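Side-chain contacts in putative peptidyl-arginine deiminase family protein (Campylobacter jejuni subsp. jejuni serotype O:2, PDB 6B10), which probably catalyses the hydrolysis of agmatine to N-carbamoylputrescine and ammonia, a step on the way to putrescine: residues Q19-L24 against K130-E135; L59-P62 against D66-N69; R89-I94 against E119-V124. All coordinates share one frame; numbering follows the deposited sequence. Where two conformers were deposited one is given.

Interaction 1: residues Q19-L24 against K130-E135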
loop_
_atom_site.group_PDB
_atom_site.type_symbol
_atom_site.label_atom_id
_atom_site.label_comp_id
_atom_site.label_asym_id
_atom_site.label_seq_id
_atom_site.Cartn_x
_atom_site.Cartn_y
_atom_site.Cartn_z
ATOM N N GLN A 19 6.272 1.477 13.134
ATOM C CA GLN A 19 4.838 1.687 13.092
ATOM C C GLN A 19 4.164 1.337 14.413
ATOM O O GLN A 19 4.709 0.591 15.228
ATOM C CB GLN A 19 4.226 0.826 11.979
ATOM C CG GLN A 19 4.706 1.162 10.572
ATOM C CD GLN A 19 4.369 0.067 9.569
ATOM O OE1 GLN A 19 3.276 -0.509 9.607
ATOM N NE2 GLN A 19 5.309 -0.235 8.671
ATOM N N GLU A 20 2.971 1.899 14.601
ATOM C CA GLU A 20 2.150 1.614 15.771
ATOM C C GLU A 20 1.042 0.627 15.397
ATOM O O GLU A 20 0.782 -0.322 16.131
ATOM C CB GLU A 20 1.558 2.911 16.337
ATOM C CG GLU A 20 0.999 2.784 17.748
ATOM C CD GLU A 20 2.081 2.694 18.808
ATOM O OE1 GLU A 20 2.902 3.626 18.904
ATOM O OE2 GLU A 20 2.097 1.697 19.558
ATOM N N TYR A 21 0.402 0.844 14.248
ATOM C CA TYR A 21 -0.673 -0.031 13.778
ATOM C C TYR A 21 -0.551 -0.366 12.300
ATOM O O TYR A 21 -0.068 0.447 11.508
ATOM C CB TYR A 21 -2.024 0.660 13.936
ATOM C CG TYR A 21 -2.544 0.805 15.351
ATOM C CD1 TYR A 21 -3.236 -0.230 15.969
ATOM C CD2 TYR A 21 -2.384 1.997 16.053
ATOM C CE1 TYR A 21 -3.739 -0.090 17.248
ATOM C CE2 TYR A 21 -2.877 2.144 17.339
ATOM C CZ TYR A 21 -3.554 1.101 17.929
ATOM O OH TYR A 21 -4.048 1.250 19.205
ATOM N N LEU A 22 -1.011 -1.563 11.935
ATOM C CA LEU A 22 -1.502 -1.816 10.586
ATOM C C LEU A 22 -3.032 -1.823 10.654
ATOM O O LEU A 22 -3.635 -2.494 11.496
ATOM C CB LEU A 22 -0.983 -3.140 10.016
ATOM C CG LEU A 22 -1.153 -3.300 8.496
ATOM C CD1 LEU A 22 -0.219 -2.377 7.730
ATOM C CD2 LEU A 22 -0.918 -4.733 8.048
ATOM N N MET A 23 -3.651 -1.073 9.758
ATOM C CA MET A 23 -5.085 -0.887 9.787
ATOM C C MET A 23 -5.730 -1.538 8.573
ATOM O O MET A 23 -5.240 -1.404 7.455
ATOM C CB MET A 23 -5.396 0.598 9.827
ATOM C CG MET A 23 -4.691 1.315 10.971
ATOM S SD MET A 23 -5.108 3.058 11.101
ATOM C CE MET A 23 -4.634 3.664 9.488
ATOM N N LEU A 24 -6.822 -2.258 8.810
ATOM C CA LEU A 24 -7.566 -2.935 7.756
ATOM C C LEU A 24 -9.072 -2.727 7.925
ATOM O O LEU A 24 -9.570 -2.529 9.037
ATOM C CB LEU A 24 -7.259 -4.437 7.766
ATOM C CG LEU A 24 -5.778 -4.841 7.724
ATOM C CD1 LEU A 24 -5.241 -5.110 9.119
ATOM C CD2 LEU A 24 -5.552 -6.064 6.841
ATOM N N LYS A 130 -11.304 11.208 15.238
ATOM C CA LYS A 130 -12.064 11.894 16.283
ATOM C C LYS A 130 -12.245 11.008 17.520
ATOM O O LYS A 130 -11.993 11.446 18.644
ATOM C CB LYS A 130 -13.428 12.350 15.747
ATOM C CG LYS A 130 -14.275 13.109 16.759
ATOM C CD LYS A 130 -15.496 13.746 16.110
ATOM C CE LYS A 130 -16.533 14.172 17.143
ATOM N NZ LYS A 130 -17.345 13.027 17.649
ATOM N N GLU A 131 -12.654 9.759 17.302
ATOM C CA GLU A 131 -13.053 8.867 18.392
ATOM C C GLU A 131 -11.902 8.076 19.000
ATOM O O GLU A 131 -11.704 8.108 20.213
ATOM C CB GLU A 131 -14.122 7.891 17.912
ATOM C CG GLU A 131 -15.355 8.556 17.324
ATOM C CD GLU A 131 -16.330 7.547 16.760
ATOM O OE1 GLU A 131 -16.304 6.387 17.223
ATOM O OE2 GLU A 131 -17.116 7.909 15.858
ATOM N N LYS A 132 -11.145 7.354 18.174
ATOM C CA LYS A 132 -10.080 6.500 18.710
ATOM C C LYS A 132 -8.787 7.261 19.010
ATOM O O LYS A 132 -8.367 7.329 20.164
ATOM C CB LYS A 132 -9.790 5.313 17.794
ATOM C CG LYS A 132 -8.882 4.292 18.461
ATOM C CD LYS A 132 -8.483 3.167 17.531
ATOM C CE LYS A 132 -7.358 2.339 18.137
ATOM N NZ LYS A 132 -7.793 1.488 19.280
ATOM N N PHE A 133 -8.156 7.818 17.980
ATOM C CA PHE A 133 -6.861 8.485 18.153
ATOM C C PHE A 133 -6.990 9.848 18.839
ATOM O O PHE A 133 -6.039 10.302 19.481
ATOM C CB PHE A 133 -6.133 8.654 16.813
ATOM C CG PHE A 133 -5.951 7.369 16.044
ATOM C CD1 PHE A 133 -5.436 6.235 16.660
ATOM C CD2 PHE A 133 -6.280 7.302 14.694
ATOM C CE1 PHE A 133 -5.266 5.060 15.954
ATOM C CE2 PHE A 133 -6.106 6.126 13.982
ATOM C CZ PHE A 133 -5.602 5.003 14.613
ATOM N N LYS A 134 -8.155 10.488 18.703
ATOM C CA LYS A 134 -8.416 11.810 19.296
ATOM C C LYS A 134 -7.331 12.791 18.869
ATOM O O LYS A 134 -6.554 13.301 19.681
ATOM C CB LYS A 134 -8.528 11.715 20.821
ATOM C CG LYS A 134 -9.737 10.910 21.273
ATOM C CD LYS A 134 -9.657 10.537 22.742
ATOM C CE LYS A 134 -10.730 9.522 23.106
ATOM N NZ LYS A 134 -10.556 9.017 24.496
ATOM N N GLU A 135 -7.307 13.044 17.568
ATOM C CA GLU A 135 -6.183 13.681 16.914
ATOM C C GLU A 135 -6.709 14.542 15.776
ATOM O O GLU A 135 -7.763 14.249 15.211
ATOM C CB GLU A 135 -5.248 12.587 16.385
ATOM C CG GLU A 135 -3.922 13.062 15.816
ATOM C CD GLU A 135 -3.066 11.912 15.301
ATOM O OE1 GLU A 135 -2.977 10.868 15.991
ATOM O OE2 GLU A 135 -2.472 12.056 14.212
#

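Interaction 2: residues L59-P62 against D66-N69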
loop_
_atom_site.group_PDB
_atom_site.type_symbol
_atom_site.label_atom_id
_atom_site.label_comp_id
_atom_site.label_asym_id
_atom_site.label_seq_id
_atom_site.Cartn_x
_atom_site.Cartn_y
_atom_site.Cartn_z
ATOM N N LEU A 59 -8.598 -3.466 13.285
ATOM C CA LEU A 59 -9.594 -3.909 12.315
ATOM C C LEU A 59 -10.840 -3.047 12.414
ATOM O O LEU A 59 -11.391 -2.876 13.496
ATOM C CB LEU A 59 -9.968 -5.365 12.570
ATOM C CG LEU A 59 -8.831 -6.386 12.578
ATOM C CD1 LEU A 59 -9.367 -7.751 12.979
ATOM C CD2 LEU A 59 -8.145 -6.454 11.221
ATOM N N ILE A 60 -11.277 -2.515 11.275
ATOM C CA ILE A 60 -12.423 -1.622 11.194
ATOM C C ILE A 60 -13.579 -2.371 10.536
ATOM O O ILE A 60 -13.406 -2.953 9.472
ATOM C CB ILE A 60 -12.084 -0.373 10.353
ATOM C CG1 ILE A 60 -10.855 0.342 10.928
ATOM C CG2 ILE A 60 -13.266 0.587 10.294
ATOM C CD1 ILE A 60 -10.229 1.355 9.989
ATOM N N ALA A 61 -14.749 -2.361 11.178
ATOM C CA ALA A 61 -15.938 -3.037 10.651
ATOM C C ALA A 61 -17.227 -2.487 11.275
ATOM O O ALA A 61 -17.198 -1.959 12.389
ATOM C CB ALA A 61 -15.845 -4.533 10.895
ATOM N N PRO A 62 -18.365 -2.610 10.560
ATOM C CA PRO A 62 -19.643 -2.065 11.041
ATOM C C PRO A 62 -20.192 -2.703 12.322
ATOM O O PRO A 62 -20.771 -2.001 13.147
ATOM C CB PRO A 62 -20.607 -2.338 9.880
ATOM C CG PRO A 62 -19.747 -2.551 8.692
ATOM C CD PRO A 62 -18.490 -3.175 9.205
ATOM N N ASP A 66 -18.665 -8.972 13.292
ATOM C CA ASP A 66 -17.555 -9.021 12.335
ATOM C C ASP A 66 -16.230 -9.290 13.049
ATOM O O ASP A 66 -15.423 -10.083 12.573
ATOM C CB ASP A 66 -17.442 -7.717 11.542
ATOM C CG ASP A 66 -18.698 -7.393 10.752
ATOM O OD1 ASP A 66 -19.290 -8.312 10.151
ATOM O OD2 ASP A 66 -19.086 -6.209 10.726
ATOM N N PHE A 67 -16.021 -8.640 14.193
ATOM C CA PHE A 67 -14.791 -8.820 14.977
ATOM C C PHE A 67 -14.688 -10.192 15.626
ATOM O O PHE A 67 -13.585 -10.647 15.926
ATOM C CB PHE A 67 -14.675 -7.766 16.080
ATOM C CG PHE A 67 -14.773 -6.350 15.591
ATOM C CD1 PHE A 67 -14.033 -5.920 14.499
ATOM C CD2 PHE A 67 -15.596 -5.438 16.237
ATOM C CE1 PHE A 67 -14.121 -4.612 14.056
ATOM C CE2 PHE A 67 -15.690 -4.131 15.799
ATOM C CZ PHE A 67 -14.951 -3.717 14.706
ATOM N N GLU A 68 -15.831 -10.834 15.861
ATOM C CA GLU A 68 -15.893 -12.136 16.534
ATOM C C GLU A 68 -14.847 -13.132 16.036
ATOM O O GLU A 68 -14.235 -13.844 16.835
ATOM C CB GLU A 68 -17.291 -12.746 16.379
ATOM N N ASN A 69 -14.635 -13.164 14.722
ATOM C CA ASN A 69 -13.683 -14.095 14.100
ATOM C C ASN A 69 -12.207 -13.852 14.436
ATOM O O ASN A 69 -11.368 -14.709 14.156
ATOM C CB ASN A 69 -13.848 -14.078 12.575
ATOM C CG ASN A 69 -15.194 -14.619 12.124
ATOM O OD1 ASN A 69 -15.735 -15.551 12.722
ATOM N ND2 ASN A 69 -15.737 -14.042 11.056
#

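Interaction 3: residues R89-I94 against E119-V124. With K (potassium ion), chain E.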
loop_
_atom_site.group_PDB
_atom_site.type_symbol
_atom_site.label_atom_id
_atom_site.label_comp_id
_atom_site.label_asym_id
_atom_site.label_seq_id
_atom_site.Cartn_x
_atom_site.Cartn_y
_atom_site.Cartn_z
ATOM N N ARG A 89 -5.999 1.225 1.831
ATOM C CA ARG A 89 -4.887 1.930 1.181
ATOM C C ARG A 89 -5.384 3.037 0.228
ATOM O O ARG A 89 -4.737 4.076 0.088
ATOM C CB ARG A 89 -4.000 0.924 0.426
ATOM C CG ARG A 89 -2.755 1.493 -0.264
ATOM C CD ARG A 89 -1.609 1.835 0.676
ATOM N NE ARG A 89 -1.272 0.745 1.593
ATOM C CZ ARG A 89 -0.340 0.825 2.543
ATOM N NH1 ARG A 89 0.384 1.924 2.684
ATOM N NH2 ARG A 89 -0.121 -0.207 3.348
ATOM N N ASP A 90 -6.519 2.812 -0.433
ATOM C CA ASP A 90 -7.102 3.827 -1.322
ATOM C C ASP A 90 -7.486 5.104 -0.581
ATOM O O ASP A 90 -7.177 6.206 -1.037
ATOM C CB ASP A 90 -8.361 3.301 -2.030
ATOM C CG ASP A 90 -8.057 2.301 -3.130
ATOM O OD1 ASP A 90 -7.010 2.430 -3.801
ATOM O OD2 ASP A 90 -8.892 1.395 -3.340
ATOM N N PHE A 91 -8.173 4.954 0.550
ATOM C CA PHE A 91 -8.765 6.110 1.232
ATOM C C PHE A 91 -8.193 6.442 2.615
ATOM O O PHE A 91 -8.418 7.543 3.111
ATOM C CB PHE A 91 -10.300 5.978 1.302
ATOM C CG PHE A 91 -10.781 4.829 2.137
ATOM C CD1 PHE A 91 -10.882 4.948 3.511
ATOM C CD2 PHE A 91 -11.156 3.631 1.541
ATOM C CE1 PHE A 91 -11.329 3.891 4.283
ATOM C CE2 PHE A 91 -11.603 2.570 2.305
ATOM C CZ PHE A 91 -11.689 2.699 3.680
ATOM N N GLY A 92 -7.449 5.529 3.231
ATOM C CA GLY A 92 -6.904 5.756 4.576
ATOM C C GLY A 92 -6.041 7.003 4.717
ATOM O O GLY A 92 -5.538 7.547 3.733
ATOM N N ALA A 93 -5.867 7.454 5.955
ATOM C CA ALA A 93 -5.059 8.639 6.239
ATOM C C ALA A 93 -3.570 8.344 6.059
ATOM O O ALA A 93 -3.104 7.262 6.425
ATOM C CB ALA A 93 -5.323 9.122 7.654
ATOM N N ILE A 94 -2.834 9.311 5.516
ATOM C CA ILE A 94 -1.405 9.139 5.219
ATOM C C ILE A 94 -0.557 10.025 6.132
ATOM O O ILE A 94 -0.742 11.235 6.160
ATOM C CB ILE A 94 -1.109 9.459 3.735
ATOM C CG1 ILE A 94 -1.738 8.399 2.831
ATOM C CG2 ILE A 94 0.389 9.513 3.468
ATOM C CD1 ILE A 94 -1.884 8.841 1.391
ATOM N N GLU A 119 -18.503 8.664 0.042
ATOM C CA GLU A 119 -19.417 8.584 1.201
ATOM C C GLU A 119 -18.876 8.001 2.523
ATOM O O GLU A 119 -18.297 8.740 3.324
ATOM C CB GLU A 119 -20.749 7.917 0.782
ATOM C CG GLU A 119 -20.653 6.533 0.129
ATOM C CD GLU A 119 -21.483 6.390 -1.135
ATOM O OE1 GLU A 119 -21.588 7.366 -1.909
ATOM O OE2 GLU A 119 -22.019 5.285 -1.370
ATOM N N LEU A 120 -19.081 6.704 2.761
ATOM C CA LEU A 120 -18.740 6.080 4.040
ATOM C C LEU A 120 -17.242 6.147 4.309
ATOM O O LEU A 120 -16.817 6.540 5.395
ATOM C CB LEU A 120 -19.204 4.618 4.082
ATOM C CG LEU A 120 -20.648 4.377 4.541
ATOM C CD1 LEU A 120 -21.628 4.450 3.378
ATOM C CD2 LEU A 120 -20.765 3.035 5.245
ATOM N N ASP A 121 -16.459 5.770 3.302
ATOM C CA ASP A 121 -14.998 5.786 3.380
ATOM C C ASP A 121 -14.463 7.158 3.768
ATOM O O ASP A 121 -13.582 7.267 4.620
ATOM C CB ASP A 121 -14.388 5.392 2.033
ATOM C CG ASP A 121 -14.698 3.961 1.640
ATOM O OD1 ASP A 121 -15.032 3.138 2.523
ATOM O OD2 ASP A 121 -14.602 3.667 0.432
ATOM N N ASN A 122 -14.992 8.197 3.126
ATOM C CA ASN A 122 -14.596 9.572 3.425
ATOM C C ASN A 122 -14.812 9.908 4.898
ATOM O O ASN A 122 -13.977 10.563 5.524
ATOM C CB ASN A 122 -15.376 10.557 2.555
ATOM C CG ASN A 122 -14.821 11.963 2.633
ATOM O OD1 ASN A 122 -15.411 12.840 3.264
ATOM N ND2 ASN A 122 -13.670 12.181 2.003
ATOM N N ALA A 123 -15.935 9.451 5.442
ATOM C CA ALA A 123 -16.231 9.636 6.852
ATOM C C ALA A 123 -15.325 8.774 7.730
ATOM O O ALA A 123 -14.766 9.274 8.704
ATOM C CB ALA A 123 -17.693 9.330 7.128
ATOM N N VAL A 124 -15.163 7.498 7.369
ATOM C CA VAL A 124 -14.390 6.523 8.169
ATOM C C VAL A 124 -13.182 7.149 8.877
ATOM O O VAL A 124 -12.958 6.914 10.068
ATOM C CB VAL A 124 -13.900 5.316 7.315
ATOM C CG1 VAL A 124 -12.863 4.488 8.067
ATOM C CG2 VAL A 124 -15.060 4.415 6.910
HETATM K K K E . -9.040 10.048 1.957
HETATM O O HOH W 1 -7.553 9.130 -0.483
#

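Interaction 1: residues Q19-L24 against K130-E135
Strand 19-25 and the last turn of helix 120-133 stand well apart at Y21 and F133, with their CA atoms 11.4 Å from each other, so long side chains must span the gap. This is helix-on-sheet packing within the alpha/beta-propeller (pentein) fold expected of the guanidino-modifying enzymes. The helix ends in a wide pi-type turn at 130-133, and K134 then leaves helical geometry with positive phi. On the strand side, E20 and Y21 both face R328, forming a classic beta bulge where the chain turns a corner.

Y21 and M23 both point toward the helix. Two side chains reach back, K132 and F133. The Y21 and F133 side chains run past one another, pointing opposite ways, and Y21 CE2 comes to 4.0 Å from F133 CE1. Y21 meets the F133 ring at its edge. M23 reaches the same ring at a different edge atom, with SD 4.0 Å from F133 CZ. This is a Met-aromatic contact at the edge: the sulfur lies 5.3 Å from the F133 ring centroid and 82° off the normal. R328 makes a cation-pi contact with this ring and also a salt bridge to E135, so it links the bulge to the residues after the helix.

K132 approaches Y21 from the opposite direction. Its extended chain (chi1 -169°) carries CE to the phenol oxygen, and the bend at the last torsion, chi4 72°, then turns NZ. The two polar ends share one partner: E77 OE1 takes a salt bridge from K132 NZ and a hydrogen bond with Y21 OH. K132 NZ itself stays 3.8 Å from Y21 OH, while K132 CE is nearer, at 3.6 Å.

Interaction 2: residues L59-P62 against D66-N69
The F67 ring meets strand 56-61 with its rim: I60 C lies near the ring plane, 4.2 Å from F67 CE1. A61 CB and L59 O come in obliquely at the same ring atom. A61 CB is 3.6 Å from F67 CE1, and L59 O is 3.3 Å from it. F67 CZ reaches further, to the backbone of A61. Outside the two segments, F78 meets this ring with the planes about 40° apart.

The second flat group is the carboxylate that ends the D66 side chain, which runs at about a right angle to that of P62. D66 OD2 is 3.4 Å from P62 CD and also lies against the methyl of A61. Its polar partner is the backbone N of K63, which hydrogen-bonds to OD2. D66 CB packs directly on A61 CB at 3.6 Å. The A61 methyl thus touches both F67 and D66.

Strand 56-61, the short helix 64-67 and strand 76-80 form a beta-alpha-beta unit, and this contact lays the helix on its first strand. That strand runs parallel between its sheet neighbours, bonding through L59 and A61 to the 76-80 side and through I60 to L24 and L26.

Interaction 3: residues R89-I94 against E119-V124
F91 and D121 meet as a flat stack, ring on carboxylate, with the two planes only 6° apart. From its CB, which is 4.2 Å from D121 CB, F91 turns its ring toward helix 120-133. Chi1 is 65°, which sets CG between the backbone N and the carbonyl carbon. CG then lies 3.7 Å from D121 CB. Along one side of the ring, CD2 and CE2 run under the carboxylate, and CE2 is 3.5 Å from D121 CG. Along the other side, CD1 faces the backbone O of D121, while CE1 touches V124 CG1 at 4.1 Å. That methyl sits at the ring edge. CZ, the tip, ends under D121 OD1.

D121 CB lies over the ring centre, 3.6 Å from the centroid and 12° off the normal, a CH-pi contact. D121 and V124 stand one turn apart at the start of helix 120-133, where E119 takes the N-cap position, so a single helix face supplies both contacts. The contact also borders a potassium site. F91 O binds the potassium ion at 2.8 Å, and D106 OD1 and F107 O complete the protein ligands. A water, which donates a hydrogen bond to D90 O, is a further ligand of the ion. F91 O accepts a hydrogen bond from N125 as well, so the backbone of F91 is tied to the same helix that stacks on its ring.

D121 OD1 has a weak hydrogen bond with T83 OG1. D121 OD2 lies close to D85 OD2.

Interactions 1 and 3 use opposite ends of helix 120-133: residues 119-124 press on F91, and residues 130-135 reach strand 19-25. Their centres are 13 Å apart and do not touch. Interactions 1 and 2 meet within one sheet, where strands 19-25 and 56-61 are neighbours. L24 O is 2.8 Å from I60 N, a probable hydrogen bond, and L24 CD1 packs on L59 CD2 at 3.8 Å. Interactions 2 and 3 are separate, with centres 17 Å apart. The potassium ion belongs to interaction 3. The side chain of M23 is about 11 Å from the bound potassium ion. The side chain of I60 is about 12 Å from the bound potassium ion.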